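Local coordinates for protein CsuE (Acinetobacter baumannii, PDB 6FJY) that probably serves as the adhesin at the tip of Csu pili, and is held here in complex with the pilus chaperone CsuC, at residues Val14-Leu19 against Arg209-Thr214; Gln186-Gly191 against Glu200-Ser205; Gly229-Met234 against Phe242-Ile247. All blocks are in the same frame, centred on the assembly; numbering follows the deposited sequence.

Contact 1. Residues Val14-Leu19 against Arg209-Thr214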
ATOM      1  N   VAL B  14       1.470  -5.969  -5.312  1.00 63.52           N
ATOM      2  CA  VAL B  14       0.515  -6.819  -4.607  1.00 50.32           C
ATOM      3  C   VAL B  14       0.702  -6.648  -3.102  1.00 48.58           C
ATOM      4  O   VAL B  14       1.845  -6.575  -2.625  1.00 38.42           O
ATOM      5  CB  VAL B  14       0.686  -8.288  -5.024  1.00 47.59           C
ATOM      6  CG1 VAL B  14       2.088  -8.757  -4.738  1.00 52.25           C
ATOM      7  CG2 VAL B  14      -0.320  -9.178  -4.308  1.00 56.42           C
ATOM      8  N   PRO B  15      -0.377  -6.551  -2.319  1.00 53.21           N
ATOM      9  CA  PRO B  15      -0.230  -6.568  -0.860  1.00 52.74           C
ATOM     10  C   PRO B  15       0.079  -7.979  -0.371  1.00 61.35           C
ATOM     11  O   PRO B  15      -0.328  -8.968  -0.982  1.00 40.33           O
ATOM     12  CB  PRO B  15      -1.592  -6.078  -0.357  1.00 51.37           C
ATOM     13  CG  PRO B  15      -2.545  -6.404  -1.448  1.00 57.95           C
ATOM     14  CD  PRO B  15      -1.775  -6.347  -2.738  1.00 52.86           C
ATOM     15  N   SER B  16       0.792  -8.056   0.763  1.00 53.18           N
ATOM     16  CA  SER B  16       1.536  -9.271   1.101  1.00 56.41           C
ATOM     17  C   SER B  16       0.620 -10.406   1.562  1.00 51.01           C
ATOM     18  O   SER B  16       0.810 -11.564   1.174  1.00 56.36           O
ATOM     19  CB  SER B  16       2.582  -8.958   2.170  1.00 49.44           C
ATOM     20  OG  SER B  16       1.977  -8.481   3.353  1.00 56.74           O
ATOM     21  N   ILE B  17      -0.346 -10.101   2.426  1.00 55.64           N
ATOM     22  CA  ILE B  17      -1.240 -11.134   2.951  1.00 57.35           C
ATOM     23  C   ILE B  17      -2.131 -11.688   1.839  1.00 55.55           C
ATOM     24  O   ILE B  17      -2.231 -12.905   1.654  1.00 44.58           O
ATOM     25  CB  ILE B  17      -2.046 -10.566   4.129  1.00 59.86           C
ATOM     26  CG1 ILE B  17      -1.076 -10.211   5.261  1.00 69.05           C
ATOM     27  CG2 ILE B  17      -3.117 -11.553   4.594  1.00 58.99           C
ATOM     28  CD1 ILE B  17      -1.710  -9.534   6.470  1.00 64.83           C
ATOM     29  N   TYR B  18      -2.749 -10.798   1.055  1.00 59.45           N
ATOM     30  CA  TYR B  18      -3.488 -11.214  -0.131  1.00 53.16           C
ATOM     31  C   TYR B  18      -2.629 -12.080  -1.048  1.00 52.71           C
ATOM     32  O   TYR B  18      -3.122 -13.035  -1.656  1.00 42.95           O
ATOM     33  CB  TYR B  18      -3.992  -9.977  -0.878  1.00 57.95           C
ATOM     34  CG  TYR B  18      -5.029 -10.257  -1.948  1.00 76.27           C
ATOM     35  CD1 TYR B  18      -6.378 -10.356  -1.623  1.00 81.94           C
ATOM     36  CD2 TYR B  18      -4.662 -10.431  -3.278  1.00 75.70           C
ATOM     37  CE1 TYR B  18      -7.331 -10.613  -2.594  1.00 83.97           C
ATOM     38  CE2 TYR B  18      -5.608 -10.691  -4.253  1.00 70.96           C
ATOM     39  CZ  TYR B  18      -6.940 -10.776  -3.905  1.00 73.23           C
ATOM     40  OH  TYR B  18      -7.886 -11.024  -4.868  1.00 72.24           O
ATOM     41  N   LEU B  19      -1.340 -11.749  -1.162  1.00 53.15           N
ATOM     42  CA  LEU B  19      -0.410 -12.566  -1.938  1.00 48.39           C
ATOM     43  C   LEU B  19      -0.263 -13.960  -1.337  1.00 59.48           C
ATOM     44  O   LEU B  19      -0.211 -14.954  -2.065  1.00 60.93           O
ATOM     45  CB  LEU B  19       0.954 -11.883  -2.018  1.00 45.01           C
ATOM     46  CG  LEU B  19       2.073 -12.713  -2.676  1.00 56.21           C
ATOM     47  CD1 LEU B  19       1.715 -13.060  -4.109  1.00 48.66           C
ATOM     48  CD2 LEU B  19       3.436 -11.997  -2.620  1.00 53.02           C
ATOM     49  N   ARG B 209      -3.936  -8.906  11.854  1.00 58.81           N
ATOM     50  CA  ARG B 209      -2.899  -9.586  11.093  1.00 68.61           C
ATOM     51  C   ARG B 209      -2.303  -8.559  10.143  1.00 60.47           C
ATOM     52  O   ARG B 209      -2.964  -8.127   9.192  1.00 45.27           O
ATOM     53  CB  ARG B 209      -3.477 -10.779  10.335  1.00 71.73           C
ATOM     54  CG  ARG B 209      -4.318 -11.708  11.210  1.00 93.05           C
ATOM     55  CD  ARG B 209      -5.105 -12.732  10.392  1.00101.66           C
ATOM     56  NE  ARG B 209      -4.255 -13.454   9.450  1.00107.20           N
ATOM     57  CZ  ARG B 209      -4.461 -13.505   8.138  1.00100.48           C
ATOM     58  NH1 ARG B 209      -5.508 -12.893   7.603  1.00 81.75           N
ATOM     59  NH2 ARG B 209      -3.627 -14.189   7.363  1.00113.95           N
ATOM     60  N   CYS B 210      -1.073  -8.144  10.419  1.00 64.11           N
ATOM     61  CA  CYS B 210      -0.389  -7.140   9.621  1.00 59.91           C
ATOM     62  C   CYS B 210       0.901  -7.703   9.032  1.00 66.94           C
ATOM     63  O   CYS B 210       1.505  -8.638   9.569  1.00 52.04           O
ATOM     64  CB  CYS B 210      -0.054  -5.877  10.443  1.00 57.92           C
ATOM     65  SG  CYS B 210      -1.354  -4.693  10.706  1.00 42.51           S
ATOM     66  N   SER B 211       1.309  -7.122   7.912  1.00 80.48           N
ATOM     67  CA  SER B 211       2.602  -7.420   7.331  1.00 66.88           C
ATOM     68  C   SER B 211       3.717  -6.974   8.275  1.00 68.74           C
ATOM     69  O   SER B 211       3.509  -6.189   9.207  1.00 55.42           O
ATOM     70  CB  SER B 211       2.728  -6.746   5.968  1.00 54.22           C
ATOM     71  OG  SER B 211       2.449  -5.364   6.064  1.00 64.39           O
ATOM     72  N   VAL B 212       4.928  -7.461   8.000  1.00 87.61           N
ATOM     73  CA  VAL B 212       5.937  -7.585   9.056  1.00 80.85           C
ATOM     74  C   VAL B 212       6.305  -6.231   9.670  1.00 84.83           C
ATOM     75  O   VAL B 212       6.261  -6.053  10.894  1.00 97.82           O
ATOM     76  CB  VAL B 212       7.176  -8.331   8.536  1.00 86.47           C
ATOM     77  CG1 VAL B 212       7.867  -7.585   7.413  1.00 80.08           C
ATOM     78  CG2 VAL B 212       8.118  -8.605   9.677  1.00 98.56           C
ATOM     79  N   ASN B 213       6.674  -5.253   8.844  1.00 77.10           N
ATOM     80  CA  ASN B 213       7.224  -4.015   9.393  1.00 87.76           C
ATOM     81  C   ASN B 213       6.228  -2.866   9.268  1.00 78.97           C
ATOM     82  O   ASN B 213       6.509  -1.847   8.624  1.00 63.30           O
ATOM     83  CB  ASN B 213       8.561  -3.675   8.720  1.00100.22           C
ATOM     84  CG  ASN B 213       8.445  -3.539   7.217  1.00121.84           C
ATOM     85  OD1 ASN B 213       7.417  -3.890   6.631  1.00120.85           O
ATOM     86  ND2 ASN B 213       9.489  -3.011   6.584  1.00135.50           N
ATOM     87  N   THR B 214       5.060  -3.024   9.886  1.00 66.53           N
ATOM     88  CA  THR B 214       3.947  -2.093   9.714  1.00 61.96           C
ATOM     89  C   THR B 214       3.371  -1.727  11.070  1.00 62.78           C
ATOM     90  O   THR B 214       2.362  -2.289  11.516  1.00 61.17           O
ATOM     91  CB  THR B 214       2.891  -2.698   8.798  1.00 54.83           C
ATOM     92  OG1 THR B 214       3.523  -3.073   7.564  1.00 50.85           O
ATOM     93  CG2 THR B 214       1.786  -1.693   8.521  1.00 58.39           C
TER

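Contact 2. Residues Gln186-Gly191 against Glu200-Ser205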
ATOM      1  N   GLN B 186     -14.931  -8.883  16.906  1.00 80.93           N
ATOM      2  CA  GLN B 186     -16.265  -9.437  17.091  1.00 70.65           C
ATOM      3  C   GLN B 186     -17.041  -8.651  18.151  1.00 67.65           C
ATOM      4  O   GLN B 186     -16.485  -7.840  18.899  1.00 41.01           O
ATOM      5  CB  GLN B 186     -16.175 -10.911  17.483  1.00 76.45           C
ATOM      6  CG  GLN B 186     -15.350 -11.771  16.534  1.00 84.87           C
ATOM      7  CD  GLN B 186     -16.082 -12.116  15.245  1.00104.13           C
ATOM      8  OE1 GLN B 186     -16.241 -11.276  14.358  1.00104.45           O
ATOM      9  NE2 GLN B 186     -16.528 -13.367  15.138  1.00117.49           N
ATOM     10  N   ASP B 187     -18.352  -8.896  18.193  1.00 66.65           N
ATOM     11  CA  ASP B 187     -19.209  -8.288  19.200  1.00 62.98           C
ATOM     12  C   ASP B 187     -18.828  -8.752  20.601  1.00 59.78           C
ATOM     13  O   ASP B 187     -18.367  -9.881  20.804  1.00 49.60           O
ATOM     14  CB  ASP B 187     -20.679  -8.642  18.959  1.00 59.07           C
ATOM     15  CG  ASP B 187     -21.198  -8.134  17.648  1.00 63.77           C
ATOM     16  OD1 ASP B 187     -20.682  -7.108  17.149  1.00 52.00           O
ATOM     17  OD2 ASP B 187     -22.152  -8.758  17.123  1.00 48.93           O
ATOM     18  N   VAL B 188     -19.056  -7.870  21.574  1.00 56.06           N
ATOM     19  CA  VAL B 188     -19.032  -8.219  22.990  1.00 61.48           C
ATOM     20  C   VAL B 188     -20.475  -8.428  23.440  1.00 60.06           C
ATOM     21  O   VAL B 188     -21.253  -7.473  23.507  1.00 55.61           O
ATOM     22  CB  VAL B 188     -18.348  -7.133  23.830  1.00 58.28           C
ATOM     23  CG1 VAL B 188     -18.465  -7.476  25.296  1.00 64.68           C
ATOM     24  CG2 VAL B 188     -16.892  -6.988  23.441  1.00 55.48           C
ATOM     25  N   ASN B 189     -20.835  -9.669  23.772  1.00 82.89           N
ATOM     26  CA  ASN B 189     -22.206 -10.026  24.139  1.00 77.74           C
ATOM     27  C   ASN B 189     -22.320 -10.194  25.649  1.00 70.40           C
ATOM     28  O   ASN B 189     -21.839 -11.185  26.209  1.00 64.30           O
ATOM     29  CB  ASN B 189     -22.641 -11.311  23.435  1.00 86.27           C
ATOM     30  CG  ASN B 189     -23.270 -11.053  22.085  1.00 96.00           C
ATOM     31  OD1 ASN B 189     -24.195 -10.249  21.962  1.00 92.58           O
ATOM     32  ND2 ASN B 189     -22.774 -11.739  21.062  1.00101.84           N
ATOM     33  N   PHE B 190     -22.984  -9.240  26.301  1.00 74.89           N
ATOM     34  CA  PHE B 190     -23.314  -9.396  27.709  1.00 78.49           C
ATOM     35  C   PHE B 190     -24.394 -10.456  27.900  1.00 65.41           C
ATOM     36  O   PHE B 190     -25.051 -10.905  26.958  1.00 65.83           O
ATOM     37  CB  PHE B 190     -23.779  -8.075  28.311  1.00 77.49           C
ATOM     38  CG  PHE B 190     -22.671  -7.117  28.555  1.00 81.34           C
ATOM     39  CD1 PHE B 190     -21.852  -7.263  29.658  1.00 76.18           C
ATOM     40  CD2 PHE B 190     -22.427  -6.078  27.669  1.00 85.36           C
ATOM     41  CE1 PHE B 190     -20.815  -6.378  29.879  1.00 73.87           C
ATOM     42  CE2 PHE B 190     -21.395  -5.198  27.889  1.00 80.26           C
ATOM     43  CZ  PHE B 190     -20.591  -5.351  28.996  1.00 70.53           C
ATOM     44  N   GLY B 191     -24.583 -10.837  29.158  1.00 74.72           N
ATOM     45  CA  GLY B 191     -25.468 -11.931  29.513  1.00 83.62           C
ATOM     46  C   GLY B 191     -26.950 -11.666  29.338  1.00 92.75           C
ATOM     47  O   GLY B 191     -27.372 -11.015  28.375  1.00 88.55           O
ATOM     48  N   GLU B 200     -22.428  -9.611  34.336  1.00 80.09           N
ATOM     49  CA  GLU B 200     -21.020  -9.851  34.575  1.00 75.32           C
ATOM     50  C   GLU B 200     -20.169  -9.200  33.484  1.00 72.69           C
ATOM     51  O   GLU B 200     -20.652  -8.930  32.380  1.00 60.69           O
ATOM     52  CB  GLU B 200     -20.750 -11.350  34.634  1.00 69.94           C
ATOM     53  CG  GLU B 200     -21.185 -11.977  35.932  1.00 74.47           C
ATOM     54  CD  GLU B 200     -20.456 -11.370  37.116  1.00 87.35           C
ATOM     55  OE1 GLU B 200     -19.213 -11.257  37.045  1.00 88.71           O
ATOM     56  OE2 GLU B 200     -21.120 -10.992  38.106  1.00 85.61           O
ATOM     57  N   PRO B 201     -18.902  -8.914  33.774  1.00 71.99           N
ATOM     58  CA  PRO B 201     -18.010  -8.416  32.728  1.00 68.42           C
ATOM     59  C   PRO B 201     -17.788  -9.466  31.653  1.00 69.19           C
ATOM     60  O   PRO B 201     -18.079 -10.653  31.822  1.00 70.22           O
ATOM     61  CB  PRO B 201     -16.708  -8.110  33.479  1.00 64.91           C
ATOM     62  CG  PRO B 201     -17.133  -7.938  34.911  1.00 75.58           C
ATOM     63  CD  PRO B 201     -18.254  -8.905  35.096  1.00 74.14           C
ATOM     64  N   VAL B 202     -17.262  -9.001  30.528  1.00 66.18           N
ATOM     65  CA  VAL B 202     -16.869  -9.857  29.418  1.00 72.84           C
ATOM     66  C   VAL B 202     -15.416  -9.545  29.077  1.00 77.38           C
ATOM     67  O   VAL B 202     -15.063  -8.386  28.827  1.00 49.96           O
ATOM     68  CB  VAL B 202     -17.772  -9.660  28.189  1.00 70.32           C
ATOM     69  CG1 VAL B 202     -17.282 -10.520  27.024  1.00 66.79           C
ATOM     70  CG2 VAL B 202     -19.222  -9.986  28.539  1.00 75.84           C
ATOM     71  N   GLN B 203     -14.576 -10.570  29.107  1.00 82.79           N
ATOM     72  CA  GLN B 203     -13.210 -10.494  28.616  1.00 64.34           C
ATOM     73  C   GLN B 203     -13.213 -11.067  27.201  1.00 64.62           C
ATOM     74  O   GLN B 203     -13.379 -12.276  27.008  1.00 73.73           O
ATOM     75  CB  GLN B 203     -12.246 -11.247  29.537  1.00 61.89           C
ATOM     76  CG  GLN B 203     -10.780 -11.192  29.099  1.00 62.42           C
ATOM     77  CD  GLN B 203      -9.793 -11.572  30.202  1.00 67.87           C
ATOM     78  OE1 GLN B 203      -9.495 -10.777  31.093  1.00 68.92           O
ATOM     79  NE2 GLN B 203      -9.269 -12.783  30.128  1.00 73.03           N
ATOM     80  N   SER B 204     -13.051 -10.187  26.214  1.00 70.29           N
ATOM     81  CA  SER B 204     -12.978 -10.590  24.815  1.00 56.07           C
ATOM     82  C   SER B 204     -11.632 -10.182  24.229  1.00 56.57           C
ATOM     83  O   SER B 204     -10.669  -9.952  24.964  1.00 51.25           O
ATOM     84  CB  SER B 204     -14.122  -9.978  24.013  1.00 45.59           C
ATOM     85  OG  SER B 204     -14.258 -10.575  22.738  1.00 45.39           O
ATOM     86  N   SER B 205     -11.559 -10.071  22.906  1.00 54.73           N
ATOM     87  CA  SER B 205     -10.307  -9.749  22.243  1.00 54.40           C
ATOM     88  C   SER B 205     -10.580  -9.296  20.816  1.00 57.13           C
ATOM     89  O   SER B 205     -11.634  -9.570  20.237  1.00 44.25           O
ATOM     90  CB  SER B 205      -9.341 -10.942  22.230  1.00 45.91           C
ATOM     91  OG  SER B 205      -9.624 -11.794  21.135  1.00 46.40           O
TER
HETATM   92  O   HOH W   1     -22.477 -10.684  31.086  1.00 46.82           O

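Contact 3. Residues Gly229-Met234 against Phe242-Ile247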
ATOM      1  N   GLY B 229     -19.634  13.464  27.687  1.00111.53           N
ATOM      2  CA  GLY B 229     -18.506  13.793  26.844  1.00109.57           C
ATOM      3  C   GLY B 229     -17.620  12.598  26.563  1.00105.54           C
ATOM      4  O   GLY B 229     -17.266  12.345  25.407  1.00101.58           O
ATOM      5  N   ASN B 230     -17.260  11.845  27.609  1.00103.24           N
ATOM      6  CA  ASN B 230     -16.338  10.732  27.419  1.00101.49           C
ATOM      7  C   ASN B 230     -16.718   9.498  28.235  1.00 95.01           C
ATOM      8  O   ASN B 230     -15.854   8.655  28.504  1.00 97.27           O
ATOM      9  CB  ASN B 230     -14.903  11.163  27.751  1.00 93.91           C
ATOM     10  CG  ASN B 230     -14.819  11.956  29.034  1.00101.26           C
ATOM     11  OD1 ASN B 230     -15.642  11.791  29.937  1.00 93.79           O
ATOM     12  ND2 ASN B 230     -13.824  12.835  29.118  1.00115.91           N
ATOM     13  N   GLN B 231     -17.982   9.363  28.623  1.00 89.27           N
ATOM     14  CA  GLN B 231     -18.473   8.175  29.315  1.00 80.95           C
ATOM     15  C   GLN B 231     -19.305   7.365  28.330  1.00 74.96           C
ATOM     16  O   GLN B 231     -20.387   7.799  27.921  1.00 73.69           O
ATOM     17  CB  GLN B 231     -19.288   8.556  30.548  1.00 97.60           C
ATOM     18  CG  GLN B 231     -19.939   7.372  31.247  1.00104.52           C
ATOM     19  CD  GLN B 231     -18.954   6.254  31.550  1.00 95.65           C
ATOM     20  OE1 GLN B 231     -18.073   6.397  32.399  1.00 88.76           O
ATOM     21  NE2 GLN B 231     -19.097   5.135  30.848  1.00 88.61           N
ATOM     22  N   ARG B 232     -18.790   6.198  27.939  1.00 83.31           N
ATOM     23  CA  ARG B 232     -19.491   5.336  26.995  1.00 67.76           C
ATOM     24  C   ARG B 232     -20.830   4.894  27.570  1.00 62.74           C
ATOM     25  O   ARG B 232     -20.994   4.749  28.784  1.00 53.71           O
ATOM     26  CB  ARG B 232     -18.649   4.100  26.663  1.00 63.81           C
ATOM     27  CG  ARG B 232     -17.352   4.386  25.938  1.00 50.97           C
ATOM     28  CD  ARG B 232     -16.408   3.181  25.974  1.00 55.08           C
ATOM     29  NE  ARG B 232     -15.296   3.367  25.040  1.00 66.08           N
ATOM     30  CZ  ARG B 232     -14.006   3.257  25.356  1.00 64.41           C
ATOM     31  NH1 ARG B 232     -13.628   2.932  26.589  1.00 62.45           N
ATOM     32  NH2 ARG B 232     -13.093   3.454  24.420  1.00 70.37           N
ATOM     33  N   ALA B 233     -21.796   4.674  26.684  1.00 68.50           N
ATOM     34  CA  ALA B 233     -23.112   4.262  27.139  1.00 70.19           C
ATOM     35  C   ALA B 233     -23.855   3.561  26.011  1.00 72.87           C
ATOM     36  O   ALA B 233     -23.762   3.965  24.848  1.00 62.99           O
ATOM     37  CB  ALA B 233     -23.919   5.462  27.654  1.00 69.47           C
ATOM     38  N   MET B 234     -24.607   2.522  26.374  1.00 82.20           N
ATOM     39  CA  MET B 234     -25.401   1.739  25.438  1.00 79.34           C
ATOM     40  C   MET B 234     -26.844   2.231  25.427  1.00 76.86           C
ATOM     41  O   MET B 234     -27.411   2.541  26.479  1.00 71.21           O
ATOM     42  CB  MET B 234     -25.355   0.258  25.817  1.00 86.70           C
ATOM     43  CG  MET B 234     -23.956  -0.258  26.036  1.00 91.28           C
ATOM     44  SD  MET B 234     -23.825  -1.569  27.254  1.00 52.96           S
ATOM     45  CE  MET B 234     -24.218  -2.904  26.202  1.00 52.61           C
ATOM     46  N   PHE B 242     -30.110   4.958  28.986  1.00105.20           N
ATOM     47  CA  PHE B 242     -28.742   4.568  28.683  1.00 85.33           C
ATOM     48  C   PHE B 242     -28.148   3.743  29.814  1.00 78.86           C
ATOM     49  O   PHE B 242     -28.518   3.891  30.985  1.00 70.67           O
ATOM     50  CB  PHE B 242     -27.856   5.788  28.437  1.00 87.18           C
ATOM     51  CG  PHE B 242     -28.317   6.656  27.304  1.00100.50           C
ATOM     52  CD1 PHE B 242     -27.908   6.401  26.003  1.00102.63           C
ATOM     53  CD2 PHE B 242     -29.152   7.736  27.541  1.00100.89           C
ATOM     54  CE1 PHE B 242     -28.326   7.204  24.961  1.00104.42           C
ATOM     55  CE2 PHE B 242     -29.575   8.538  26.504  1.00109.14           C
ATOM     56  CZ  PHE B 242     -29.160   8.273  25.211  1.00111.14           C
ATOM     57  N   LEU B 243     -27.206   2.883  29.441  1.00 89.71           N
ATOM     58  CA  LEU B 243     -26.464   2.039  30.367  1.00 92.88           C
ATOM     59  C   LEU B 243     -24.974   2.279  30.156  1.00 80.82           C
ATOM     60  O   LEU B 243     -24.439   1.985  29.082  1.00 57.56           O
ATOM     61  CB  LEU B 243     -26.809   0.565  30.162  1.00 88.53           C
ATOM     62  CG  LEU B 243     -26.107  -0.404  31.108  1.00 76.93           C
ATOM     63  CD1 LEU B 243     -26.492  -0.096  32.547  1.00 71.70           C
ATOM     64  CD2 LEU B 243     -26.447  -1.833  30.739  1.00 69.93           C
ATOM     65  N   LYS B 244     -24.311   2.806  31.181  1.00 80.28           N
ATOM     66  CA  LYS B 244     -22.903   3.168  31.097  1.00 76.09           C
ATOM     67  C   LYS B 244     -22.003   1.938  31.185  1.00 79.80           C
ATOM     68  O   LYS B 244     -22.235   1.029  31.991  1.00 66.76           O
ATOM     69  CB  LYS B 244     -22.549   4.159  32.210  1.00 77.32           C
ATOM     70  CG  LYS B 244     -23.361   5.454  32.149  1.00 85.13           C
ATOM     71  CD  LYS B 244     -22.992   6.425  33.264  1.00 76.87           C
ATOM     72  CE  LYS B 244     -23.803   7.698  33.174  1.00 83.35           C
ATOM     73  NZ  LYS B 244     -23.475   8.648  34.270  1.00 96.27           N
ATOM     74  N   TYR B 245     -20.969   1.921  30.342  1.00 78.25           N
ATOM     75  CA  TYR B 245     -19.962   0.869  30.342  1.00 76.51           C
ATOM     76  C   TYR B 245     -18.608   1.479  30.009  1.00 63.47           C
ATOM     77  O   TYR B 245     -18.489   2.662  29.690  1.00 50.63           O
ATOM     78  CB  TYR B 245     -20.295  -0.251  29.347  1.00 66.60           C
ATOM     79  CG  TYR B 245     -20.104   0.144  27.890  1.00 62.19           C
ATOM     80  CD1 TYR B 245     -21.046   0.931  27.235  1.00 59.51           C
ATOM     81  CD2 TYR B 245     -18.983  -0.263  27.171  1.00 54.80           C
ATOM     82  CE1 TYR B 245     -20.884   1.294  25.905  1.00 56.36           C
ATOM     83  CE2 TYR B 245     -18.816   0.100  25.831  1.00 49.42           C
ATOM     84  CZ  TYR B 245     -19.767   0.876  25.212  1.00 47.30           C
ATOM     85  OH  TYR B 245     -19.610   1.243  23.904  1.00 45.72           O
ATOM     86  N   ASP B 246     -17.578   0.647  30.097  1.00 67.03           N
ATOM     87  CA  ASP B 246     -16.246   1.048  29.694  1.00 68.65           C
ATOM     88  C   ASP B 246     -15.471  -0.190  29.283  1.00 59.99           C
ATOM     89  O   ASP B 246     -15.889  -1.325  29.516  1.00 53.31           O
ATOM     90  CB  ASP B 246     -15.517   1.814  30.801  1.00 71.92           C
ATOM     91  CG  ASP B 246     -14.869   3.091  30.282  1.00 68.75           C
ATOM     92  OD1 ASP B 246     -14.400   3.077  29.124  1.00 55.05           O
ATOM     93  OD2 ASP B 246     -14.861   4.106  31.015  1.00 58.39           O
ATOM     94  N   ILE B 247     -14.326   0.055  28.664  1.00 67.33           N
ATOM     95  CA  ILE B 247     -13.496  -0.975  28.058  1.00 58.65           C
ATOM     96  C   ILE B 247     -12.090  -0.776  28.595  1.00 55.33           C
ATOM     97  O   ILE B 247     -11.599   0.356  28.645  1.00 54.09           O
ATOM     98  CB  ILE B 247     -13.528  -0.884  26.517  1.00 52.49           C
ATOM     99  CG1 ILE B 247     -14.930  -1.204  25.991  1.00 55.55           C
ATOM    100  CG2 ILE B 247     -12.485  -1.805  25.867  1.00 45.89           C
ATOM    101  CD1 ILE B 247     -15.085  -0.965  24.518  1.00 59.47           C
TER

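Contact 1. Residues Val14-Leu19 against Arg209-Thr214
Ser211 touches Ser16 with its CB and has its own hydroxyl gripped by two groups. Its OG lies 2.9 Å from Thr214 OG1 in a hydrogen bond, and it also bonds to the backbone N of Asp180. These two partners fix the rotation of Ser211, whose OG sits between the backbone N and the carbonyl carbon (chi1 53°). The CB is left to face Ser16, where Ser16 OG comes to 3.2 Å from Ser211 CB. No hydrogen bond forms there. Ser16 OG is buried and has no polar partner anywhere in the model.

Strand 9-15 turns into helix 16-22 here, with Pro15 at the N-cap and Leu19 N bonded to Pro15 O at 3.0 Å in the first turn. This corner meets the end of strand 202-210. The long strand 167-189 lies beside both segments. It pairs in parallel with strand 9-15 and antiparallel with strand 202-210, and the Cys210-Cys181 disulfide ties it to the latter.

Ile17 covers the most surface, and its methyls meet polar groups of Arg209. Its chi2 is extended (176°), which carries CD1 to the Arg209 carbonyl, 3.3 Å from Arg209 O. Ile17 CG2 meets the guanidinium obliquely, 3.9 Å from Arg209 NH2. A bend in the Arg209 chain brings the guanidinium back to this methyl, and the salt bridge of NH2 to Glu21 holds it there. CsuC packs nearby, with Trp6 of that chain on Pro15, Leu4 on Tyr18 and Tyr9 on Thr214.

Contact 2. Residues Gln186-Gly191 against Glu200-Ser205
Val188 and Val202 pack directly against each other, with Val188 CG1 3.7 Å from Val202 CB. The two valines lie alongside each other and point opposite ways. The second methyl of Val188, CG2, reaches the other neighbour on that strand and lies 4.1 Å from Ser204 CB. Val202 CG2 points the other way along the contact and meets Phe190 CD1 obliquely at 3.9 Å.

The Phe190 ring also takes a polar neighbour at its edge. Glu200 O lies in the ring plane, 3.4 Å from Phe190 CD1. The same oxygen is held by a water, which donates to Glu200 O at 2.8 Å and accepts from Gly191 N at 2.9 Å. The ring gets there because CG of Phe190 stands beside the backbone N (chi1 -75°), which carries it toward residues 200-202.

The two backbones are not hydrogen-bonded to each other here. The CA atoms of Val188 and Ser204 are 6.8 Å apart. Side-chain packing, and one water at the Gly191 end, link strands 167-189 and 202-210 where they have parted. Toward Arg209 these strands are antiparallel neighbours in the sheet. The edge at Val188 and Asn189 instead pairs antiparallel with a strand of CsuC, consistent with the donor-strand complementation by which pilus chaperones complete a pilin domain.

Val202 and Ser204 are bonded through their backbones to Thr287 and Phe285 of strand 279-290. Val188 packs on those two residues and on Phe112 of CsuC, and Asp187 OD1 bonds to Ser111 of CsuC.

Contact 3. Residues Gly229-Met234 against Phe242-Ile247
CG of Tyr245 sits between the backbone N and the carbonyl carbon (chi1 73°), which brings the ring to the other segment. CG of Arg232 is anti to its carbonyl carbon (chi1 -65°), and the chain then runs extended to NE. The two side chains cross at about a right angle, while the guanidinium plane is only 28° from the ring plane. Arg232 CB makes a CH-pi contact over one face, 3.8 Å from the Tyr245 ring centroid. The backbone of Ala233 and Met234 meets the ring edge. Met234 bends back, so its CG touches Tyr245 CD1 at 3.4 Å and its sulfur forms an oblique Met-aromatic contact. The tyrosine hydroxyl bonds to Asp304.

The far end of Arg232 forms a salt bridge, with NH1 2.7 Å from Asp246 OD1. The guanidinium and carboxylate planes stand nearly perpendicular. The same OD1 accepts from Ile247 N on its anti lone pair and is also bridged by Arg255 NE. Three donors thus grip one buried oxygen, which would probably favour the charged aspartate. NH2 of Arg232 is held by the carbonyls of Trp256 and Asn221.

Gln231 is bent at chi2 and folds back so that its amide reaches the carbonyls of Arg232 and Tyr245. Its NE2 donates to Arg232 O at 2.8 Å, in the carbonyl plane, and weakly to Tyr245 O. Tyr245 N reaches Arg232 O at 3.2 Å from above that plane.

Beyond this point the two strands pair briefly. Met234 N bonds to Leu243 O at 2.8 Å, and Leu243 N returns a bond to Met234 O at 3.0 Å. Ala233 and Lys244 form the adjoining non-hydrogen-bonded pair. Together these bonds define the antiparallel beta hairpin of strands 233-235 and 242-249, part of the domain that CsuC packs against at Met234 and Tyr245.

How the contacts relate
Contact 1 opens first, at residues 14-19, and closes only at 209-214, so it brings the start of the chain back to the end of strand 202-210. Contact 2 opens and closes within that long span, shortly before contact 1 closes. Both use strand 202-210, and their centres lie about 29 Å apart. Contact 3 follows in series, with the short turn between strands 233-235 and 242-249. None of the three cross. Contacts 2 and 3 have centres about 15 Å apart and touch where Phe190 CD2 lies 3.9 Å from Met234 CE. Contact 1 joins the N-terminal part to the C-terminal domain, whereas contacts 2 and 3 lie inside that domain.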